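Alkylpurine DNA glycosylase AlkC (Pseudomonas fluorescens, PDB 5VHV) probably excises alkylated purine bases from DNA as a glycosylase that works without flipping the damaged nucleotide out of the helix. Local coordinates at residues 15-20 and 82-87; 185-190 and 222-227; 308-313 and 318-323. All blocks are in the same frame, centred on the assembly; numbering follows the deposited sequence.

In the fold
The three contacts follow one another along the chain without touching. Interaction 1 sets helix 11-24 against the 3-10 turn before helix 87-95, interaction 2 packs helix 187-201 against helix 220-229, and interaction 3 packs side chains of two C-terminal strands against each other. Centre to centre, interactions 1 and 3 lie about 48 Å apart, on opposite sides of the chain's centre, 1 and 2 about 32 Å, and 2 and 3 about 25 Å. Nearest atoms to the bound DNA are about 7 Å away for interaction 1 and 4 Å for interaction 2, while interaction 3 bonds directly to a phosphate through Lys308. Interaction 1 also supplies Gly82, Phe83 and Leu86 to the 9B4 pocket.

Interaction 1: residues 15-20 and 82-87; sequences QHIASE and GFVSLF. With 9B4 ((2R,5R,13R,16R)-9-(hydroxymethyl)-9-{[(2R)-2-hydroxypropoxy]methyl}-5,13-dimethyl-4,7,11,14-tetraoxaheptadecane-2,16-diol), chain L.
Ile17 of helix 11-24 faces Val84, at the start of the short 3-10 turn that leads into helix 87-95, and their CA atoms stand 9.3 Å apart, the closest pair of CA atoms between the segments. Side chains span that gap. Ile17 has CG1 anti to its carbonyl carbon (chi1 -66°) and a nearly straight continuation, which carries CD1 outward to meet Val84 CG1 tip to tip at 4.0 Å. The same Ile17 CD1 lies 3.9 Å from Phe87 CE2 and approaches that ring obliquely. Its second branch, CG2, sits 4.1 Å from Phe87 CZ, so both branches touch the ring as the two side chains slide past each other in opposite directions. Val84 CG1 lies in the plane of the Phe87 ring, at its edge. Phe33 of helix 30-38 packs on Ile17, and Val53 and Leu57 of helix 46-60 pack on Phe87.

The turn also serves a second partner. Leu86 CD1 rests 3.8 Å above the plane of the Phe83 ring, offset toward the rim, while Leu86 CD2 touches C15 of the polyether 9B4 at 3.8 Å. The Phe83 ring presents its edge to the ligand, with CD1 4.1 Å from 9B4 O14.

Every touching residue across the segments is buried and apolar, and no hydrogen bond joins the two. The contact therefore probably rests on van der Waals packing and burial of apolar surface, while Phe83 and Leu86 of the same turn line the ligand pocket.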
loop_
_atom_site.group_PDB
_atom_site.type_symbol
_atom_site.label_atom_id
_atom_site.label_comp_id
_atom_site.label_asym_id
_atom_site.label_seq_id
_atom_site.Cartn_x
_atom_site.Cartn_y
_atom_site.Cartn_z
ATOM N N GLN A 15 -8.949 18.089 22.537
ATOM C CA GLN A 15 -9.408 19.423 22.918
ATOM C C GLN A 15 -9.627 20.296 21.692
ATOM O O GLN A 15 -10.583 21.078 21.645
ATOM C CB GLN A 15 -8.408 20.060 23.883
ATOM C CG GLN A 15 -8.390 19.362 25.229
ATOM C CD GLN A 15 -7.229 19.769 26.106
ATOM O OE1 GLN A 15 -6.284 20.432 25.659
ATOM N NE2 GLN A 15 -7.288 19.365 27.367
ATOM N N HIS A 16 -8.755 20.172 20.685
ATOM C CA HIS A 16 -8.940 20.915 19.439
ATOM C C HIS A 16 -10.230 20.499 18.741
ATOM O O HIS A 16 -11.003 21.356 18.286
ATOM C CB HIS A 16 -7.712 20.703 18.538
ATOM C CG HIS A 16 -7.953 20.886 17.063
ATOM N ND1 HIS A 16 -8.075 22.125 16.466
ATOM C CD2 HIS A 16 -8.000 19.980 16.054
ATOM C CE1 HIS A 16 -8.233 21.969 15.160
ATOM N NE2 HIS A 16 -8.192 20.677 14.885
ATOM N N ILE A 17 -10.494 19.192 18.674
ATOM C CA ILE A 17 -11.726 18.705 18.061
ATOM C C ILE A 17 -12.934 19.272 18.799
ATOM O O ILE A 17 -13.907 19.730 18.186
ATOM C CB ILE A 17 -11.745 17.162 18.040
ATOM C CG1 ILE A 17 -10.643 16.607 17.116
ATOM C CG2 ILE A 17 -13.102 16.635 17.535
ATOM C CD1 ILE A 17 -10.385 15.119 17.272
ATOM N N ALA A 18 -12.904 19.219 20.130
ATOM C CA ALA A 18 -14.026 19.738 20.908
ATOM C C ALA A 18 -14.224 21.234 20.676
ATOM O O ALA A 18 -15.360 21.707 20.570
ATOM C CB ALA A 18 -13.811 19.464 22.399
ATOM N N SER A 19 -13.133 22.003 20.617
ATOM C CA SER A 19 -13.263 23.442 20.410
ATOM C C SER A 19 -13.860 23.753 19.044
ATOM O O SER A 19 -14.706 24.652 18.912
ATOM C CB SER A 19 -11.899 24.121 20.560
ATOM O OG SER A 19 -11.365 23.881 21.849
ATOM N N GLU A 20 -13.432 23.031 18.012
ATOM C CA GLU A 20 -13.991 23.276 16.690
ATOM C C GLU A 20 -15.433 22.781 16.601
ATOM O O GLU A 20 -16.248 23.380 15.889
ATOM C CB GLU A 20 -13.109 22.619 15.632
ATOM C CG GLU A 20 -11.686 23.207 15.573
ATOM C CD GLU A 20 -11.646 24.700 15.339
ATOM O OE1 GLU A 20 -12.500 25.229 14.602
ATOM O OE2 GLU A 20 -10.748 25.354 15.906
ATOM N N GLY A 82 -5.294 15.803 8.200
ATOM C CA GLY A 82 -6.001 14.894 7.313
ATOM C C GLY A 82 -6.157 13.495 7.894
ATOM O O GLY A 82 -7.188 12.846 7.711
ATOM N N PHE A 83 -5.145 13.023 8.619
ATOM C CA PHE A 83 -5.251 11.725 9.278
ATOM C C PHE A 83 -6.307 11.759 10.378
ATOM O O PHE A 83 -7.127 10.841 10.490
ATOM C CB PHE A 83 -3.887 11.329 9.839
ATOM C CG PHE A 83 -3.864 9.956 10.413
ATOM C CD1 PHE A 83 -3.569 8.867 9.617
ATOM C CD2 PHE A 83 -4.184 9.744 11.741
ATOM C CE1 PHE A 83 -3.575 7.576 10.153
ATOM C CE2 PHE A 83 -4.186 8.466 12.276
ATOM C CZ PHE A 83 -3.876 7.384 11.474
ATOM N N VAL A 84 -6.329 12.822 11.183
ATOM C CA VAL A 84 -7.356 12.942 12.217
ATOM C C VAL A 84 -8.748 12.910 11.597
ATOM O O VAL A 84 -9.689 12.352 12.175
ATOM C CB VAL A 84 -7.133 14.215 13.049
ATOM C CG1 VAL A 84 -8.376 14.563 13.884
ATOM C CG2 VAL A 84 -5.936 14.021 13.961
ATOM N N SER A 85 -8.900 13.490 10.405
ATOM C CA SER A 85 -10.195 13.569 9.743
ATOM C C SER A 85 -10.765 12.208 9.357
ATOM O O SER A 85 -11.936 12.140 8.958
ATOM C CB SER A 85 -10.082 14.458 8.504
ATOM O OG SER A 85 -9.634 15.760 8.901
ATOM N N LEU A 86 -9.993 11.128 9.472
ATOM C CA LEU A 86 -10.551 9.789 9.263
ATOM C C LEU A 86 -11.757 9.492 10.153
ATOM O O LEU A 86 -12.565 8.625 9.794
ATOM C CB LEU A 86 -9.492 8.708 9.513
ATOM C CG LEU A 86 -8.327 8.629 8.538
ATOM C CD1 LEU A 86 -7.228 7.697 9.060
ATOM C CD2 LEU A 86 -8.797 8.187 7.181
ATOM N N PHE A 87 -11.918 10.170 11.297
ATOM C CA PHE A 87 -13.077 9.840 12.120
ATOM C C PHE A 87 -14.381 10.287 11.475
ATOM O O PHE A 87 -15.437 9.740 11.804
ATOM C CB PHE A 87 -12.951 10.390 13.547
ATOM C CG PHE A 87 -13.179 11.884 13.696
ATOM C CD1 PHE A 87 -14.465 12.407 13.716
ATOM C CD2 PHE A 87 -12.110 12.739 13.885
ATOM C CE1 PHE A 87 -14.675 13.773 13.865
ATOM C CE2 PHE A 87 -12.298 14.098 14.048
ATOM C CZ PHE A 87 -13.594 14.629 14.041
HETATM C C01 9B4 L . 3.393 1.883 9.949
HETATM C C02 9B4 L . 2.934 2.726 8.760
HETATM C C03 9B4 L . 2.400 4.050 9.272
HETATM C C05 9B4 L . 1.299 5.997 8.703
HETATM C C06 9B4 L . 1.274 7.130 7.682
HETATM C C07 9B4 L . 0.649 6.657 6.375
HETATM C C09 9B4 L . -1.275 5.747 5.415
HETATM C C10 9B4 L . -2.775 6.052 5.380
HETATM C C12 9B4 L . -4.332 7.850 5.470
HETATM C C13 9B4 L . -4.477 9.330 5.101
HETATM C C15 9B4 L . -5.795 9.875 5.649
HETATM C C16 9B4 L . -3.396 5.405 6.610
HETATM C C17 9B4 L . 2.686 7.628 7.341
HETATM C C23 9B4 L . 0.382 8.200 8.320
HETATM C C25 9B4 L . 0.942 10.411 8.593
HETATM C C26 9B4 L . 0.502 11.820 8.228
HETATM C C27 9B4 L . -0.498 11.831 7.066
HETATM C C34 9B4 L . 2.217 1.647 6.768
HETATM C C35 9B4 L . 1.109 2.036 5.802
HETATM C C37 9B4 L . 1.242 1.147 4.564
HETATM O O04 9B4 L . 1.935 4.850 8.208
HETATM O O08 9B4 L . -0.680 6.281 6.572
HETATM O O11 9B4 L . -2.990 7.441 5.382
HETATM O O14 9B4 L . -3.423 10.067 5.655
HETATM O O18 9B4 L . 3.466 7.937 8.469
HETATM O O24 9B4 L . 0.468 9.436 7.689
HETATM O O28 9B4 L . -0.100 12.336 9.379
HETATM O O33 9B4 L . 1.904 2.101 8.055
HETATM O O36 9B4 L . -0.135 1.860 6.426
#

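Interaction 2: residues 185-190 and 222-227; sequences SSLYVR and TAWIAR
Leu187 and Arg190 of helix 187-201 meet Trp224 and Ile225 of helix 220-229, with the CA atoms of Arg190 and Ile225 only 6.1 Å apart. The first segment begins with a helix cap: Ser186 OG accepts from Val189 N at 3.1 Å with an N-H...O angle of 166°, and Glu144 also bonds to this hydroxyl. Leu187 follows, its CD1 lying 4.3 Å above the plane of the Trp224 ring and offset toward the rim. Tyr188 turns elsewhere and packs on a phosphate of the bound DNA.

Arg190 has the largest single share of the contact, with the aliphatic base of its chain. Its CB lies 3.8 Å from Ile225 CG1 and its CG 3.9 Å from Ile225 CD1, the two side chains crossing at about a right angle. A bend at chi3 (-62°) then brings the guanidinium back over its own segment, where Leu187 CA sits 3.6 Å above the centre of one face and NH1 bonds to the backbone oxygen of Asp184. The backbone oxygen of Arg190 lies in the Trp224 ring plane, 3.7 Å from CZ3, while that ring also stacks with His228. Such packing of helix on helix, here 187-201 against 220-229 with 205-213 between them in the chain, fits the HEAT-like helical solenoid of the DNA alkylation repair family, whose range includes both segments.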
loop_
_atom_site.group_PDB
_atom_site.type_symbol
_atom_site.label_atom_id
_atom_site.label_comp_id
_atom_site.label_asym_id
_atom_site.label_seq_id
_atom_site.Cartn_x
_atom_site.Cartn_y
_atom_site.Cartn_z
ATOM N N SER A 185 -4.694 10.775 -15.334
ATOM C CA SER A 185 -3.740 11.875 -15.291
ATOM C C SER A 185 -3.191 12.119 -13.890
ATOM O O SER A 185 -2.175 12.812 -13.750
ATOM C CB SER A 185 -4.397 13.161 -15.822
ATOM O OG SER A 185 -5.514 13.514 -15.023
ATOM N N SER A 186 -3.826 11.565 -12.859
ATOM C CA SER A 186 -3.443 11.793 -11.468
ATOM C C SER A 186 -2.484 10.704 -10.992
ATOM O O SER A 186 -2.831 9.523 -11.004
ATOM C CB SER A 186 -4.684 11.797 -10.573
ATOM O OG SER A 186 -4.350 11.584 -9.196
ATOM N N LEU A 187 -1.301 11.104 -10.521
ATOM C CA LEU A 187 -0.385 10.131 -9.921
ATOM C C LEU A 187 -1.022 9.424 -8.731
ATOM O O LEU A 187 -0.823 8.221 -8.525
ATOM C CB LEU A 187 0.899 10.842 -9.483
ATOM C CG LEU A 187 1.936 9.979 -8.770
ATOM C CD1 LEU A 187 2.382 8.804 -9.615
ATOM C CD2 LEU A 187 3.133 10.857 -8.370
ATOM N N TYR A 188 -1.742 10.180 -7.905
ATOM C CA TYR A 188 -2.448 9.624 -6.754
ATOM C C TYR A 188 -3.341 8.469 -7.178
ATOM O O TYR A 188 -3.323 7.386 -6.575
ATOM C CB TYR A 188 -3.259 10.746 -6.119
ATOM C CG TYR A 188 -3.913 10.448 -4.790
ATOM C CD1 TYR A 188 -3.242 9.754 -3.786
ATOM C CD2 TYR A 188 -5.181 10.932 -4.513
ATOM C CE1 TYR A 188 -3.837 9.520 -2.560
ATOM C CE2 TYR A 188 -5.783 10.697 -3.304
ATOM C CZ TYR A 188 -5.098 9.999 -2.324
ATOM O OH TYR A 188 -5.680 9.787 -1.105
ATOM N N VAL A 189 -4.112 8.679 -8.242
ATOM C CA VAL A 189 -4.956 7.609 -8.763
ATOM C C VAL A 189 -4.098 6.468 -9.303
ATOM O O VAL A 189 -4.384 5.284 -9.056
ATOM C CB VAL A 189 -5.910 8.157 -9.841
ATOM C CG1 VAL A 189 -6.711 6.996 -10.507
ATOM C CG2 VAL A 189 -6.859 9.174 -9.224
ATOM N N ARG A 190 -3.050 6.793 -10.077
ATOM C CA ARG A 190 -2.256 5.739 -10.702
ATOM C C ARG A 190 -1.628 4.832 -9.659
ATOM O O ARG A 190 -1.580 3.613 -9.848
ATOM C CB ARG A 190 -1.173 6.326 -11.611
ATOM C CG ARG A 190 -1.745 7.074 -12.798
ATOM C CD ARG A 190 -0.726 7.331 -13.906
ATOM N NE ARG A 190 0.392 8.173 -13.484
ATOM C CZ ARG A 190 0.375 9.500 -13.458
ATOM N NH1 ARG A 190 -0.716 10.162 -13.819
ATOM N NH2 ARG A 190 1.463 10.175 -13.084
ATOM N N THR A 222 0.135 4.431 -18.320
ATOM C CA THR A 222 -0.233 3.023 -18.275
ATOM C C THR A 222 0.997 2.143 -18.065
ATOM O O THR A 222 0.952 1.180 -17.294
ATOM C CB THR A 222 -0.976 2.667 -19.571
ATOM O OG1 THR A 222 -2.041 3.609 -19.787
ATOM C CG2 THR A 222 -1.547 1.244 -19.510
ATOM N N ALA A 223 2.111 2.467 -18.734
ATOM C CA ALA A 223 3.354 1.724 -18.517
ATOM C C ALA A 223 3.785 1.780 -17.051
ATOM O O ALA A 223 4.227 0.773 -16.483
ATOM C CB ALA A 223 4.469 2.269 -19.406
ATOM N N TRP A 224 3.677 2.954 -16.427
ATOM C CA TRP A 224 4.074 3.081 -15.028
ATOM C C TRP A 224 3.185 2.227 -14.136
ATOM O O TRP A 224 3.677 1.502 -13.250
ATOM C CB TRP A 224 4.012 4.548 -14.592
ATOM C CG TRP A 224 4.520 4.782 -13.190
ATOM C CD1 TRP A 224 5.780 5.189 -12.828
ATOM C CD2 TRP A 224 3.781 4.630 -11.960
ATOM N NE1 TRP A 224 5.867 5.295 -11.455
ATOM C CE2 TRP A 224 4.658 4.953 -10.901
ATOM C CE3 TRP A 224 2.469 4.259 -11.657
ATOM C CZ2 TRP A 224 4.251 4.924 -9.558
ATOM C CZ3 TRP A 224 2.073 4.202 -10.314
ATOM C CH2 TRP A 224 2.961 4.536 -9.288
ATOM N N ILE A 225 1.873 2.269 -14.378
ATOM C CA ILE A 225 0.959 1.417 -13.618
ATOM C C ILE A 225 1.346 -0.044 -13.787
ATOM O O ILE A 225 1.376 -0.812 -12.818
ATOM C CB ILE A 225 -0.501 1.664 -14.050
ATOM C CG1 ILE A 225 -0.959 3.071 -13.620
ATOM C CG2 ILE A 225 -1.418 0.616 -13.452
ATOM C CD1 ILE A 225 -2.367 3.432 -14.078
ATOM N N ALA A 226 1.647 -0.452 -15.025
ATOM C CA ALA A 226 1.996 -1.844 -15.276
ATOM C C ALA A 226 3.220 -2.262 -14.474
ATOM O O ALA A 226 3.230 -3.336 -13.858
ATOM C CB ALA A 226 2.236 -2.066 -16.765
ATOM N N ARG A 227 4.268 -1.435 -14.473
ATOM C CA ARG A 227 5.486 -1.822 -13.768
ATOM C C ARG A 227 5.233 -1.989 -12.272
ATOM O O ARG A 227 5.777 -2.900 -11.644
ATOM C CB ARG A 227 6.609 -0.807 -13.994
ATOM C CG ARG A 227 7.890 -1.212 -13.224
ATOM C CD ARG A 227 9.153 -0.471 -13.645
ATOM N NE ARG A 227 9.491 -0.642 -15.059
ATOM C CZ ARG A 227 10.299 -1.580 -15.558
ATOM N NH1 ARG A 227 10.879 -2.489 -14.785
ATOM N NH2 ARG A 227 10.528 -1.607 -16.859
#

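Interaction 3: residues 308-313 and 318-323. With nucleotides of chain D.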
loop_
_atom_site.group_PDB
_atom_site.type_symbol
_atom_site.label_atom_id
_atom_site.label_comp_id
_atom_site.label_asym_id
_atom_site.label_seq_id
_atom_site.Cartn_x
_atom_site.Cartn_y
_atom_site.Cartn_z
ATOM N N LYS A 308 15.193 -5.415 -4.551
ATOM C CA LYS A 308 15.457 -4.800 -5.837
ATOM C C LYS A 308 16.882 -4.275 -5.894
ATOM O O LYS A 308 17.390 -3.709 -4.923
ATOM C CB LYS A 308 14.495 -3.645 -6.083
ATOM C CG LYS A 308 13.028 -4.026 -5.970
ATOM C CD LYS A 308 12.646 -5.098 -7.015
ATOM C CE LYS A 308 12.751 -4.552 -8.433
ATOM N NZ LYS A 308 12.431 -5.584 -9.499
ATOM N N LEU A 309 17.517 -4.423 -7.053
ATOM C CA LEU A 309 18.861 -3.880 -7.223
ATOM C C LEU A 309 18.909 -2.823 -8.315
ATOM O O LEU A 309 19.074 -1.642 -7.996
ATOM C CB LEU A 309 19.848 -5.015 -7.482
ATOM C CG LEU A 309 21.005 -5.105 -6.512
ATOM C CD1 LEU A 309 21.857 -6.337 -6.902
ATOM C CD2 LEU A 309 21.811 -3.847 -6.551
ATOM N N LYS A 310 18.772 -3.194 -9.586
ATOM C CA LYS A 310 18.940 -2.250 -10.683
ATOM C C LYS A 310 18.166 -2.747 -11.895
ATOM O O LYS A 310 18.189 -3.938 -12.204
ATOM C CB LYS A 310 20.435 -2.112 -11.021
ATOM C CG LYS A 310 20.829 -0.881 -11.816
ATOM C CD LYS A 310 22.322 -0.924 -12.154
ATOM C CE LYS A 310 22.763 0.264 -12.996
ATOM N NZ LYS A 310 22.794 1.530 -12.219
ATOM N N ALA A 311 17.497 -1.835 -12.591
ATOM C CA ALA A 311 16.904 -2.127 -13.892
ATOM C C ALA A 311 17.546 -1.180 -14.895
ATOM O O ALA A 311 17.486 0.039 -14.719
ATOM C CB ALA A 311 15.387 -1.957 -13.863
ATOM N N PHE A 312 18.166 -1.721 -15.930
ATOM C CA PHE A 312 18.917 -0.862 -16.842
ATOM C C PHE A 312 19.171 -1.600 -18.145
ATOM O O PHE A 312 18.912 -2.798 -18.270
ATOM C CB PHE A 312 20.245 -0.415 -16.214
ATOM C CG PHE A 312 21.249 -1.519 -16.088
ATOM C CD1 PHE A 312 21.043 -2.556 -15.192
ATOM C CD2 PHE A 312 22.397 -1.530 -16.866
ATOM C CE1 PHE A 312 21.955 -3.582 -15.085
ATOM C CE2 PHE A 312 23.315 -2.552 -16.751
ATOM C CZ PHE A 312 23.090 -3.579 -15.863
ATOM N N SER A 313 19.709 -0.853 -19.111
ATOM C CA SER A 313 20.141 -1.384 -20.393
ATOM C C SER A 313 21.655 -1.527 -20.392
ATOM O O SER A 313 22.373 -0.577 -20.059
ATOM C CB SER A 313 19.703 -0.470 -21.535
ATOM O OG SER A 313 20.346 -0.834 -22.738
ATOM N N ALA A 318 29.399 -4.467 -23.291
ATOM C CA ALA A 318 29.739 -3.608 -22.163
ATOM C C ALA A 318 29.760 -4.409 -20.864
ATOM O O ALA A 318 29.211 -5.512 -20.776
ATOM C CB ALA A 318 28.738 -2.458 -22.037
ATOM N N GLN A 319 30.400 -3.845 -19.839
ATOM C CA GLN A 319 30.303 -4.421 -18.506
ATOM C C GLN A 319 29.802 -3.366 -17.531
ATOM O O GLN A 319 29.893 -2.158 -17.773
ATOM C CB GLN A 319 31.634 -5.023 -18.028
ATOM C CG GLN A 319 32.703 -4.032 -17.683
ATOM C CD GLN A 319 33.927 -4.695 -17.063
ATOM O OE1 GLN A 319 34.414 -5.722 -17.552
ATOM N NE2 GLN A 319 34.421 -4.114 -15.970
ATOM N N GLN A 320 29.231 -3.840 -16.429
ATOM C CA GLN A 320 28.614 -2.960 -15.448
ATOM C C GLN A 320 28.873 -3.519 -14.059
ATOM O O GLN A 320 28.478 -4.651 -13.768
ATOM C CB GLN A 320 27.107 -2.838 -15.691
ATOM C CG GLN A 320 26.395 -1.980 -14.673
ATOM C CD GLN A 320 26.832 -0.542 -14.751
ATOM O OE1 GLN A 320 26.939 0.021 -15.838
ATOM N NE2 GLN A 320 27.127 0.055 -13.603
ATOM N N HIS A 321 29.535 -2.730 -13.216
ATOM C CA HIS A 321 29.697 -3.075 -11.811
ATOM C C HIS A 321 28.393 -2.829 -11.078
ATOM O O HIS A 321 27.701 -1.835 -11.323
ATOM C CB HIS A 321 30.805 -2.232 -11.165
ATOM C CG HIS A 321 32.160 -2.415 -11.767
ATOM N ND1 HIS A 321 32.887 -3.575 -11.618
ATOM C CD2 HIS A 321 32.938 -1.576 -12.491
ATOM C CE1 HIS A 321 34.048 -3.450 -12.233
ATOM N NE2 HIS A 321 34.104 -2.246 -12.771
ATOM N N ILE A 322 28.065 -3.730 -10.162
ATOM C CA ILE A 322 26.879 -3.610 -9.330
ATOM C C ILE A 322 27.300 -3.843 -7.891
ATOM O O ILE A 322 28.113 -4.727 -7.605
ATOM C CB ILE A 322 25.768 -4.590 -9.775
ATOM C CG1 ILE A 322 25.242 -4.139 -11.155
ATOM C CG2 ILE A 322 24.640 -4.642 -8.752
ATOM C CD1 ILE A 322 24.284 -5.076 -11.814
ATOM N N ARG A 323 26.765 -3.034 -6.984
ATOM C CA ARG A 323 27.189 -3.094 -5.593
ATOM C C ARG A 323 26.035 -2.631 -4.727
ATOM O O ARG A 323 25.435 -1.593 -5.022
ATOM C CB ARG A 323 28.421 -2.215 -5.355
ATOM C CG ARG A 323 28.883 -2.202 -3.908
ATOM C CD ARG A 323 30.161 -1.384 -3.752
ATOM N NE ARG A 323 30.654 -1.395 -2.379
ATOM C CZ ARG A 323 31.593 -2.221 -1.932
ATOM N NH1 ARG A 323 32.146 -3.107 -2.753
ATOM N NH2 ARG A 323 31.980 -2.160 -0.667
ATOM P P DG D 3 12.917 -3.020 -2.070
ATOM O OP1 DG D 3 13.861 -4.107 -2.383
ATOM O OP2 DG D 3 11.451 -3.175 -2.249
ATOM O "O5'" DG D 3 13.076 -2.597 -0.565
ATOM C "C5'" DG D 3 14.371 -2.496 0.050
ATOM C "C4'" DG D 3 14.235 -2.164 1.519
ATOM O "O4'" DG D 3 13.825 -0.773 1.697
ATOM C "C3'" DG D 3 13.204 -2.993 2.297
ATOM O "O3'" DG D 3 13.786 -3.321 3.556
ATOM C "C2'" DG D 3 11.967 -2.074 2.372
ATOM C "C1'" DG D 3 12.591 -0.675 2.407
ATOM N N9 DG D 3 11.834 0.393 1.743
ATOM C C8 DG D 3 11.189 0.337 0.532
ATOM N N7 DG D 3 10.653 1.481 0.171
ATOM C C5 DG D 3 11.005 2.352 1.183
ATOM C C6 DG D 3 10.710 3.724 1.341
ATOM O O6 DG D 3 10.086 4.470 0.566
ATOM N N1 DG D 3 11.249 4.236 2.516
ATOM C C2 DG D 3 11.965 3.515 3.425
ATOM N N2 DG D 3 12.382 4.180 4.511
ATOM N N3 DG D 3 12.244 2.213 3.294
ATOM C C4 DG D 3 11.738 1.706 2.154
ATOM P P DA D 2 10.848 1.208 -7.151
ATOM O OP1 DA D 2 11.008 0.352 -8.321
ATOM O OP2 DA D 2 9.498 1.674 -6.714
ATOM O "O5'" DA D 2 11.546 0.433 -5.941
ATOM C "C5'" DA D 2 12.938 0.131 -6.014
ATOM C "C4'" DA D 2 13.514 -0.161 -4.637
ATOM O "O4'" DA D 2 13.743 1.076 -3.911
ATOM C "C3'" DA D 2 12.631 -0.984 -3.727
ATOM O "O3'" DA D 2 13.459 -1.733 -2.861
ATOM C "C2'" DA D 2 11.814 0.089 -3.006
ATOM C "C1'" DA D 2 12.861 1.171 -2.797
ATOM N N9 DA D 2 12.351 2.545 -2.760
ATOM C C8 DA D 2 11.495 3.118 -3.648
ATOM N N7 DA D 2 11.256 4.389 -3.412
ATOM C C5 DA D 2 12.016 4.669 -2.294
ATOM C C6 DA D 2 12.197 5.843 -1.550
ATOM N N6 DA D 2 11.583 7.002 -1.849
ATOM N N1 DA D 2 13.040 5.795 -0.490
ATOM C C2 DA D 2 13.647 4.638 -0.204
ATOM N N3 DA D 2 13.557 3.464 -0.832
ATOM C C4 DA D 2 12.713 3.546 -1.881
#
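Apolar contact is led by Leu309 and Ile322: both methyls of the leucine, CD1 and CD2, come within 3.7 Å of Ile322 CG2. Ile322 reaches further with CD1, which lies 4.3 Å from Phe312 CE1.

Two mixed contacts meet the Phe312 ring: Lys310 CE, from the same strand, stands 3.8 Å above one face, toward the rim, and Gln320 CG approaches CE2 obliquely at 3.8 Å, its amide plane 75° from the ring. The Gln320 chain bends at chi2, and NE2 donates to the backbone oxygen of His321 at 3.0 Å. An alanine at Gln320 is likely to open a gap beside Phe312 and leave that oxygen without this donor.

Polar contact with DNA falls to Lys308, whose backbone N bonds almost straight (171°) to OP1 of DG3 of chain D at 2.9 Å; its NZ forms a salt bridge with Asp290.

The strand axes run nearly antiparallel (157°), yet 8.3 Å separates them and no hydrogen bond joins them. Strand 305-314 bonds instead to strand 285-294, with a classic beta bulge where Leu309 and Lys310 face Val289, and strand 319-327 bonds to strand 270-279, consistent with layers of an immunoglobulin-like sandwich.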